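Uncharacterized protein (Brachypodium distachyon, PDB 4ME2) binds group II intron RNA in the chloroplast as a pentatricopeptide-repeat protein of the THA8 type, probably with sequence specificity. Local coordinates at residues Arg196-Met210 against Glu225-His237. Sequence-based numbering, arbitrary orientation.
Sequences RKGGCEVDEYMYRVM and EVEADLADWEARH
Tyr207 lays its ring against helix 225-236, with the backbone of Asp229 and Leu230 over one face and its CE2 3.6 Å from Trp233 CB. The Tyr207 and Trp233 rings meet obliquely, planes 56° apart, while Val202 CG1 covers the other face of the tyrosine. At the root of the side chain, Tyr207 CB rests on Leu230 CD1, and one turn further along helix 204-210, Met210 CB packs against Val226 CG1 at 3.8 Å. At the phenol end a water bridges Tyr207 OH to Asp229 O, to which it donates. Trp233, its CG anti to the backbone N (chi1 -175°), presents one face of its six-membered ring to Glu204, whose CB makes a CH-pi contact 3.7 Å from the ring centroid; His237 CD2 lies over the opposite face. A serine in place of Trp233 would probably leave Glu204 CB without the ring face it packs on and open a gap beside Tyr207 CE2. Helices 204-216 and 220-236 run antiparallel, in keeping with the helix-turn-helix build of pentatricopeptide-repeat proteins, at the C-terminal end of the modelled chain. Arg196, from the preceding helix 184-197, reaches this last helix: NH1 makes a salt-bridge hydrogen bond of 2.9 Å to Asp229 OD2, which lies in the guanidinium plane, and NH2 a salt bridge to Glu225 OE2 whose hydrogen bond is weak. Tyr191 OH also hydrogen-bonds Asp229 OD2. Farther out, Asp232 OD2 takes both NE and NH2 of Arg236, whose NH1 forms a long salt bridge to Glu201 OE2, 3.6 Å away.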
ATOM      1  N   ARG A 196      14.644   5.730  -7.810  1.00 37.69           N
ATOM      2  CA  ARG A 196      15.336   5.964  -9.075  1.00 38.50           C
ATOM      3  C   ARG A 196      14.885   7.252  -9.755  1.00 39.99           C
ATOM      4  O   ARG A 196      15.694   8.153  -9.980  1.00 41.89           O
ATOM      5  CB  ARG A 196      15.170   4.769 -10.014  1.00 37.77           C
ATOM      6  CG  ARG A 196      15.970   3.554  -9.573  1.00 37.20           C
ATOM      7  CD  ARG A 196      15.520   2.271 -10.258  1.00 37.00           C
ATOM      8  NE  ARG A 196      15.850   2.203 -11.683  1.00 37.66           N
ATOM      9  CZ  ARG A 196      17.067   1.986 -12.179  1.00 36.51           C
ATOM     10  NH1 ARG A 196      18.114   1.839 -11.378  1.00 35.88           N
ATOM     11  NH2 ARG A 196      17.240   1.932 -13.490  1.00 36.17           N
ATOM     12  N   LYS A 197      13.593   7.334 -10.057  1.00 40.44           N
ATOM     13  CA  LYS A 197      13.029   8.452 -10.815  1.00 41.72           C
ATOM     14  C   LYS A 197      12.670   9.667  -9.958  1.00 42.36           C
ATOM     15  O   LYS A 197      12.822  10.807 -10.400  1.00 43.46           O
ATOM     16  CB  LYS A 197      11.790   7.998 -11.591  1.00 41.77           C
ATOM     17  CG  LYS A 197      12.082   7.320 -12.912  1.00 43.39           C
ATOM     18  CD  LYS A 197      10.778   6.859 -13.542  1.00 44.02           C
ATOM     19  CE  LYS A 197      10.784   7.041 -15.050  1.00 44.97           C
ATOM     20  NZ  LYS A 197      11.098   5.795 -15.811  1.00 46.58           N
ATOM     21  N   GLY A 198      12.185   9.423  -8.745  1.00 42.26           N
ATOM     22  CA  GLY A 198      11.736  10.498  -7.867  1.00 42.70           C
ATOM     23  C   GLY A 198      12.864  11.113  -7.069  1.00 43.40           C
ATOM     24  O   GLY A 198      12.637  11.955  -6.193  1.00 43.84           O
ATOM     25  N   GLY A 199      14.084  10.676  -7.363  1.00 43.59           N
ATOM     26  CA  GLY A 199      15.276  11.199  -6.711  1.00 44.05           C
ATOM     27  C   GLY A 199      15.190  11.204  -5.198  1.00 43.96           C
ATOM     28  O   GLY A 199      15.717  12.106  -4.550  1.00 44.04           O
ATOM     29  N   CYS A 200      14.513  10.209  -4.633  1.00 43.86           N
ATOM     30  CA  CYS A 200      14.457  10.062  -3.184  1.00 43.30           C
ATOM     31  C   CYS A 200      15.770   9.450  -2.706  1.00 43.63           C
ATOM     32  O   CYS A 200      16.064   8.291  -3.007  1.00 43.61           O
ATOM     33  CB  CYS A 200      13.261   9.196  -2.777  1.00 43.02           C
ATOM     34  SG  CYS A 200      12.933   9.105  -0.999  1.00 42.77           S
ATOM     35  N   GLU A 201      16.570  10.232  -1.986  1.00 43.85           N
ATOM     36  CA  GLU A 201      17.855   9.739  -1.475  1.00 44.36           C
ATOM     37  C   GLU A 201      17.649   8.700  -0.384  1.00 42.63           C
ATOM     38  O   GLU A 201      17.073   8.989   0.665  1.00 42.08           O
ATOM     39  CB  GLU A 201      18.752  10.886  -0.976  1.00 46.24           C
ATOM     40  CG  GLU A 201      19.954  11.204  -1.865  1.00 49.11           C
ATOM     41  CD  GLU A 201      21.297  10.788  -1.267  1.00 50.91           C
ATOM     42  OE1 GLU A 201      21.367  10.545  -0.042  1.00 52.09           O
ATOM     43  OE2 GLU A 201      22.289  10.712  -2.028  1.00 51.30           O
ATOM     44  N   VAL A 202      18.113   7.483  -0.646  1.00 41.33           N
ATOM     45  CA  VAL A 202      17.823   6.345   0.218  1.00 40.04           C
ATOM     46  C   VAL A 202      19.105   5.739   0.805  1.00 40.03           C
ATOM     47  O   VAL A 202      20.210   6.142   0.439  1.00 42.11           O
ATOM     48  CB  VAL A 202      16.988   5.295  -0.550  1.00 38.86           C
ATOM     49  CG1 VAL A 202      17.888   4.363  -1.348  1.00 37.16           C
ATOM     50  CG2 VAL A 202      16.076   4.534   0.396  1.00 37.91           C
ATOM     51  N   ASP A 203      18.950   4.774   1.708  1.00 39.88           N
ATOM     52  CA  ASP A 203      20.072   4.189   2.446  1.00 39.25           C
ATOM     53  C   ASP A 203      20.574   2.896   1.804  1.00 37.06           C
ATOM     54  O   ASP A 203      19.970   2.385   0.858  1.00 36.40           O
ATOM     55  CB  ASP A 203      19.653   3.928   3.905  1.00 41.12           C
ATOM     56  CG  ASP A 203      20.744   3.243   4.727  1.00 42.00           C
ATOM     57  OD1 ASP A 203      21.895   3.734   4.733  1.00 44.12           O
ATOM     58  OD2 ASP A 203      20.449   2.211   5.369  1.00 42.02           O
ATOM     59  N   GLU A 204      21.686   2.374   2.321  1.00 36.43           N
ATOM     60  CA  GLU A 204      22.191   1.066   1.909  1.00 35.66           C
ATOM     61  C   GLU A 204      21.137  -0.004   2.134  1.00 33.75           C
ATOM     62  O   GLU A 204      20.988  -0.915   1.318  1.00 32.82           O
ATOM     63  CB  GLU A 204      23.460   0.696   2.678  1.00 37.38           C
ATOM     64  CG  GLU A 204      23.971  -0.709   2.391  1.00 39.40           C
ATOM     65  CD  GLU A 204      25.295  -1.008   3.069  1.00 40.97           C
ATOM     66  OE1 GLU A 204      25.568  -0.434   4.146  1.00 42.47           O
ATOM     67  OE2 GLU A 204      26.063  -1.830   2.527  1.00 41.99           O
ATOM     68  N   TYR A 205      20.418   0.110   3.250  1.00 32.25           N
ATOM     69  CA  TYR A 205      19.358  -0.839   3.586  1.00 29.69           C
ATOM     70  C   TYR A 205      18.304  -1.004   2.484  1.00 28.29           C
ATOM     71  O   TYR A 205      17.933  -2.122   2.163  1.00 27.16           O
ATOM     72  CB  TYR A 205      18.701  -0.479   4.922  1.00 29.90           C
ATOM     73  CG  TYR A 205      17.661  -1.473   5.387  1.00 29.14           C
ATOM     74  CD1 TYR A 205      17.959  -2.830   5.482  1.00 29.50           C
ATOM     75  CD2 TYR A 205      16.382  -1.051   5.738  1.00 29.08           C
ATOM     76  CE1 TYR A 205      17.012  -3.741   5.904  1.00 28.77           C
ATOM     77  CE2 TYR A 205      15.427  -1.953   6.168  1.00 28.64           C
ATOM     78  CZ  TYR A 205      15.750  -3.295   6.246  1.00 28.96           C
ATOM     79  OH  TYR A 205      14.814  -4.196   6.675  1.00 29.54           O
ATOM     80  N   MET A 206      17.822   0.095   1.909  1.00 27.62           N
ATOM     81  CA  MET A 206      16.851  -0.011   0.818  1.00 26.92           C
ATOM     82  C   MET A 206      17.419  -0.809  -0.356  1.00 27.08           C
ATOM     83  O   MET A 206      16.727  -1.644  -0.940  1.00 26.38           O
ATOM     84  CB  MET A 206      16.407   1.366   0.339  1.00 27.46           C
ATOM     85  CG  MET A 206      15.536   1.347  -0.910  1.00 26.19           C
ATOM     86  SD  MET A 206      13.933   0.552  -0.681  1.00 25.41           S
ATOM     87  CE  MET A 206      12.930   1.954  -0.201  1.00 25.90           C
ATOM     88  N   TYR A 207      18.676  -0.541  -0.698  1.00 28.17           N
ATOM     89  CA  TYR A 207      19.326  -1.237  -1.810  1.00 27.68           C
ATOM     90  C   TYR A 207      19.436  -2.735  -1.553  1.00 27.35           C
ATOM     91  O   TYR A 207      19.170  -3.548  -2.439  1.00 27.40           O
ATOM     92  CB  TYR A 207      20.713  -0.654  -2.091  1.00 27.23           C
ATOM     93  CG  TYR A 207      20.701   0.790  -2.523  1.00 28.03           C
ATOM     94  CD1 TYR A 207      19.887   1.218  -3.565  1.00 27.37           C
ATOM     95  CD2 TYR A 207      21.513   1.729  -1.896  1.00 28.53           C
ATOM     96  CE1 TYR A 207      19.872   2.543  -3.967  1.00 28.22           C
ATOM     97  CE2 TYR A 207      21.504   3.055  -2.287  1.00 29.63           C
ATOM     98  CZ  TYR A 207      20.686   3.454  -3.323  1.00 28.48           C
ATOM     99  OH  TYR A 207      20.675   4.765  -3.716  1.00 30.85           O
ATOM    100  N   ARG A 208      19.835  -3.100  -0.339  1.00 28.34           N
ATOM    101  CA  ARG A 208      20.016  -4.504  -0.004  1.00 27.88           C
ATOM    102  C   ARG A 208      18.683  -5.246  -0.021  1.00 27.59           C
ATOM    103  O   ARG A 208      18.607  -6.372  -0.505  1.00 26.27           O
ATOM    104  CB  ARG A 208      20.702  -4.661   1.355  1.00 30.22           C
ATOM    105  CG  ARG A 208      22.094  -4.046   1.430  1.00 32.39           C
ATOM    106  CD  ARG A 208      22.772  -4.373   2.749  1.00 34.47           C
ATOM    107  NE  ARG A 208      22.686  -5.804   3.037  1.00 36.30           N
ATOM    108  CZ  ARG A 208      23.331  -6.428   4.019  1.00 38.06           C
ATOM    109  NH1 ARG A 208      24.137  -5.757   4.835  1.00 38.73           N
ATOM    110  NH2 ARG A 208      23.172  -7.737   4.178  1.00 38.60           N
ATOM    111  N   VAL A 209      17.642  -4.604   0.508  1.00 26.36           N
ATOM    112  CA  VAL A 209      16.300  -5.183   0.499  1.00 26.12           C
ATOM    113  C   VAL A 209      15.909  -5.530  -0.933  1.00 24.46           C
ATOM    114  O   VAL A 209      15.482  -6.652  -1.218  1.00 24.50           O
ATOM    115  CB  VAL A 209      15.252  -4.212   1.092  1.00 25.93           C
ATOM    116  CG1 VAL A 209      13.836  -4.715   0.840  1.00 25.78           C
ATOM    117  CG2 VAL A 209      15.484  -4.024   2.585  1.00 26.18           C
ATOM    118  N   MET A 210      16.085  -4.555  -1.819  1.00 25.00           N
ATOM    119  CA  MET A 210      15.628  -4.660  -3.200  1.00 24.10           C
ATOM    120  C   MET A 210      16.491  -5.600  -4.039  1.00 25.11           C
ATOM    121  O   MET A 210      15.962  -6.454  -4.751  1.00 24.16           O
ATOM    122  CB  MET A 210      15.525  -3.272  -3.832  1.00 24.47           C
ATOM    123  CG  MET A 210      14.261  -2.523  -3.430  1.00 23.44           C
ATOM    124  SD  MET A 210      12.781  -3.368  -4.027  1.00 23.48           S
ATOM    125  CE  MET A 210      13.040  -3.240  -5.795  1.00 22.65           C
ATOM    126  N   GLU A 225      19.567  -3.841 -11.955  1.00 24.57           N
ATOM    127  CA  GLU A 225      19.434  -2.390 -11.804  1.00 24.90           C
ATOM    128  C   GLU A 225      19.776  -1.973 -10.375  1.00 24.08           C
ATOM    129  O   GLU A 225      20.553  -1.042 -10.160  1.00 24.16           O
ATOM    130  CB  GLU A 225      18.016  -1.922 -12.146  1.00 26.14           C
ATOM    131  CG  GLU A 225      17.558  -2.195 -13.570  1.00 28.43           C
ATOM    132  CD  GLU A 225      17.947  -1.105 -14.547  1.00 30.37           C
ATOM    133  OE1 GLU A 225      17.328  -1.047 -15.621  1.00 33.64           O
ATOM    134  OE2 GLU A 225      18.853  -0.302 -14.253  1.00 31.66           O
ATOM    135  N   VAL A 226      19.198  -2.673  -9.403  1.00 24.31           N
ATOM    136  CA  VAL A 226      19.443  -2.351  -7.999  1.00 24.22           C
ATOM    137  C   VAL A 226      20.916  -2.549  -7.649  1.00 24.44           C
ATOM    138  O   VAL A 226      21.511  -1.717  -6.962  1.00 24.65           O
ATOM    139  CB  VAL A 226      18.565  -3.172  -7.037  1.00 24.26           C
ATOM    140  CG1 VAL A 226      18.829  -2.735  -5.602  1.00 24.54           C
ATOM    141  CG2 VAL A 226      17.088  -3.016  -7.371  1.00 24.30           C
ATOM    142  N   GLU A 227      21.514  -3.634  -8.134  1.00 25.13           N
ATOM    143  CA  GLU A 227      22.933  -3.864  -7.889  1.00 26.02           C
ATOM    144  C   GLU A 227      23.786  -2.715  -8.432  1.00 25.06           C
ATOM    145  O   GLU A 227      24.772  -2.331  -7.815  1.00 24.88           O
ATOM    146  CB  GLU A 227      23.379  -5.212  -8.459  1.00 28.18           C
ATOM    147  CG  GLU A 227      22.744  -6.402  -7.748  1.00 30.65           C
ATOM    148  CD  GLU A 227      23.211  -7.749  -8.279  1.00 33.88           C
ATOM    149  OE1 GLU A 227      24.011  -7.784  -9.241  1.00 37.09           O
ATOM    150  OE2 GLU A 227      22.775  -8.781  -7.728  1.00 36.27           O
ATOM    151  N   ALA A 228      23.388  -2.159  -9.574  1.00 24.36           N
ATOM    152  CA  ALA A 228      24.054  -0.986 -10.137  1.00 24.58           C
ATOM    153  C   ALA A 228      23.922   0.218  -9.195  1.00 24.81           C
ATOM    154  O   ALA A 228      24.899   0.919  -8.922  1.00 24.94           O
ATOM    155  CB  ALA A 228      23.486  -0.667 -11.516  1.00 23.83           C
ATOM    156  N   ASP A 229      22.712   0.438  -8.681  1.00 24.99           N
ATOM    157  CA  ASP A 229      22.470   1.523  -7.730  1.00 25.74           C
ATOM    158  C   ASP A 229      23.269   1.335  -6.437  1.00 25.42           C
ATOM    159  O   ASP A 229      23.870   2.283  -5.931  1.00 26.41           O
ATOM    160  CB  ASP A 229      20.974   1.639  -7.407  1.00 26.10           C
ATOM    161  CG  ASP A 229      20.134   2.032  -8.612  1.00 26.96           C
ATOM    162  OD1 ASP A 229      20.695   2.531  -9.612  1.00 27.18           O
ATOM    163  OD2 ASP A 229      18.898   1.839  -8.558  1.00 28.40           O
ATOM    164  N   LEU A 230      23.267   0.112  -5.910  1.00 25.25           N
ATOM    165  CA  LEU A 230      24.055  -0.231  -4.723  1.00 25.73           C
ATOM    166  C   LEU A 230      25.550  -0.000  -4.956  1.00 26.62           C
ATOM    167  O   LEU A 230      26.230   0.579  -4.103  1.00 27.21           O
ATOM    168  CB  LEU A 230      23.788  -1.677  -4.290  1.00 25.85           C
ATOM    169  CG  LEU A 230      24.603  -2.215  -3.107  1.00 26.07           C
ATOM    170  CD1 LEU A 230      24.552  -1.279  -1.905  1.00 25.84           C
ATOM    171  CD2 LEU A 230      24.135  -3.610  -2.726  1.00 27.07           C
ATOM    172  N   ALA A 231      26.052  -0.436  -6.112  1.00 26.74           N
ATOM    173  CA  ALA A 231      27.456  -0.205  -6.470  1.00 27.81           C
ATOM    174  C   ALA A 231      27.772   1.289  -6.502  1.00 28.80           C
ATOM    175  O   ALA A 231      28.810   1.722  -5.999  1.00 30.51           O
ATOM    176  CB  ALA A 231      27.798  -0.858  -7.804  1.00 27.80           C
ATOM    177  N   ASP A 232      26.862   2.066  -7.088  1.00 28.99           N
ATOM    178  CA  ASP A 232      26.984   3.517  -7.141  1.00 30.46           C
ATOM    179  C   ASP A 232      27.074   4.069  -5.719  1.00 31.16           C
ATOM    180  O   ASP A 232      27.922   4.910  -5.421  1.00 31.79           O
ATOM    181  CB  ASP A 232      25.790   4.112  -7.886  1.00 31.08           C
ATOM    182  CG  ASP A 232      25.948   5.594  -8.169  1.00 32.77           C
ATOM    183  OD1 ASP A 232      26.382   5.936  -9.287  1.00 34.04           O
ATOM    184  OD2 ASP A 232      25.629   6.421  -7.284  1.00 33.80           O
ATOM    185  N   TRP A 233      26.205   3.574  -4.838  1.00 31.03           N
ATOM    186  CA  TRP A 233      26.242   3.961  -3.431  1.00 32.63           C
ATOM    187  C   TRP A 233      27.558   3.594  -2.786  1.00 32.69           C
ATOM    188  O   TRP A 233      28.180   4.424  -2.129  1.00 33.26           O
ATOM    189  CB  TRP A 233      25.049   3.366  -2.681  1.00 32.71           C
ATOM    190  CG  TRP A 233      24.941   3.816  -1.254  1.00 33.77           C
ATOM    191  CD1 TRP A 233      24.231   4.900  -0.752  1.00 33.86           C
ATOM    192  CD2 TRP A 233      25.579   3.203  -0.096  1.00 34.61           C
ATOM    193  NE1 TRP A 233      24.381   4.993   0.607  1.00 34.61           N
ATOM    194  CE2 TRP A 233      25.180   4.006   1.064  1.00 35.13           C
ATOM    195  CE3 TRP A 233      26.414   2.110   0.092  1.00 35.13           C
ATOM    196  CZ2 TRP A 233      25.607   3.705   2.345  1.00 35.95           C
ATOM    197  CZ3 TRP A 233      26.841   1.816   1.391  1.00 36.10           C
ATOM    198  CH2 TRP A 233      26.447   2.596   2.489  1.00 36.33           C
ATOM    199  N   GLU A 234      28.010   2.360  -2.989  1.00 33.72           N
ATOM    200  CA  GLU A 234      29.252   1.896  -2.369  1.00 35.08           C
ATOM    201  C   GLU A 234      30.458   2.741  -2.785  1.00 35.69           C
ATOM    202  O   GLU A 234      31.282   3.101  -1.948  1.00 36.83           O
ATOM    203  CB  GLU A 234      29.496   0.421  -2.682  1.00 35.49           C
ATOM    204  CG  GLU A 234      28.654  -0.537  -1.857  1.00 35.86           C
ATOM    205  CD  GLU A 234      28.756  -1.967  -2.350  1.00 36.42           C
ATOM    206  OE1 GLU A 234      29.173  -2.173  -3.511  1.00 36.80           O
ATOM    207  OE2 GLU A 234      28.416  -2.888  -1.578  1.00 36.77           O
ATOM    208  N   ALA A 235      30.547   3.071  -4.073  1.00 35.31           N
ATOM    209  CA  ALA A 235      31.661   3.879  -4.581  1.00 35.58           C
ATOM    210  C   ALA A 235      31.706   5.261  -3.922  1.00 36.66           C
ATOM    211  O   ALA A 235      32.762   5.900  -3.875  1.00 36.58           O
ATOM    212  CB  ALA A 235      31.596   3.999  -6.096  1.00 34.53           C
ATOM    213  N   ARG A 236      30.557   5.704  -3.414  1.00 37.36           N
ATOM    214  CA  ARG A 236      30.454   6.949  -2.654  1.00 39.08           C
ATOM    215  C   ARG A 236      30.845   6.730  -1.190  1.00 41.07           C
ATOM    216  O   ARG A 236      31.656   7.484  -0.648  1.00 42.04           O
ATOM    217  CB  ARG A 236      29.037   7.534  -2.749  1.00 39.07           C
ATOM    218  CG  ARG A 236      28.668   8.122  -4.105  1.00 38.76           C
ATOM    219  CD  ARG A 236      27.248   8.672  -4.096  1.00 38.76           C
ATOM    220  NE  ARG A 236      26.269   7.720  -4.623  1.00 38.20           N
ATOM    221  CZ  ARG A 236      25.047   7.544  -4.124  1.00 38.81           C
ATOM    222  NH1 ARG A 236      24.642   8.242  -3.071  1.00 39.52           N
ATOM    223  NH2 ARG A 236      24.228   6.659  -4.672  1.00 37.94           N
ATOM    224  N   HIS A 237      30.265   5.707  -0.553  1.00 42.97           N
ATOM    225  CA  HIS A 237      30.667   5.295   0.804  1.00 44.34           C
ATOM    226  C   HIS A 237      30.924   3.813   0.868  1.00 45.14           C
ATOM    227  O   HIS A 237      32.073   3.367   0.935  1.00 47.09           O
ATOM    228  CB  HIS A 237      29.627   5.668   1.864  1.00 45.20           C
ATOM    229  CG  HIS A 237      28.589   6.657   1.397  1.00 45.60           C
ATOM    230  ND1 HIS A 237      28.618   7.961   1.737  1.00 46.46           N
ATOM    231  CD2 HIS A 237      27.459   6.482   0.604  1.00 44.84           C
ATOM    232  CE1 HIS A 237      27.564   8.590   1.181  1.00 46.46           C
ATOM    233  NE2 HIS A 237      26.855   7.681   0.489  1.00 46.11           N
TER
HETATM  234  O   HOH W   1      22.557   5.029  -5.997  1.00 32.74           O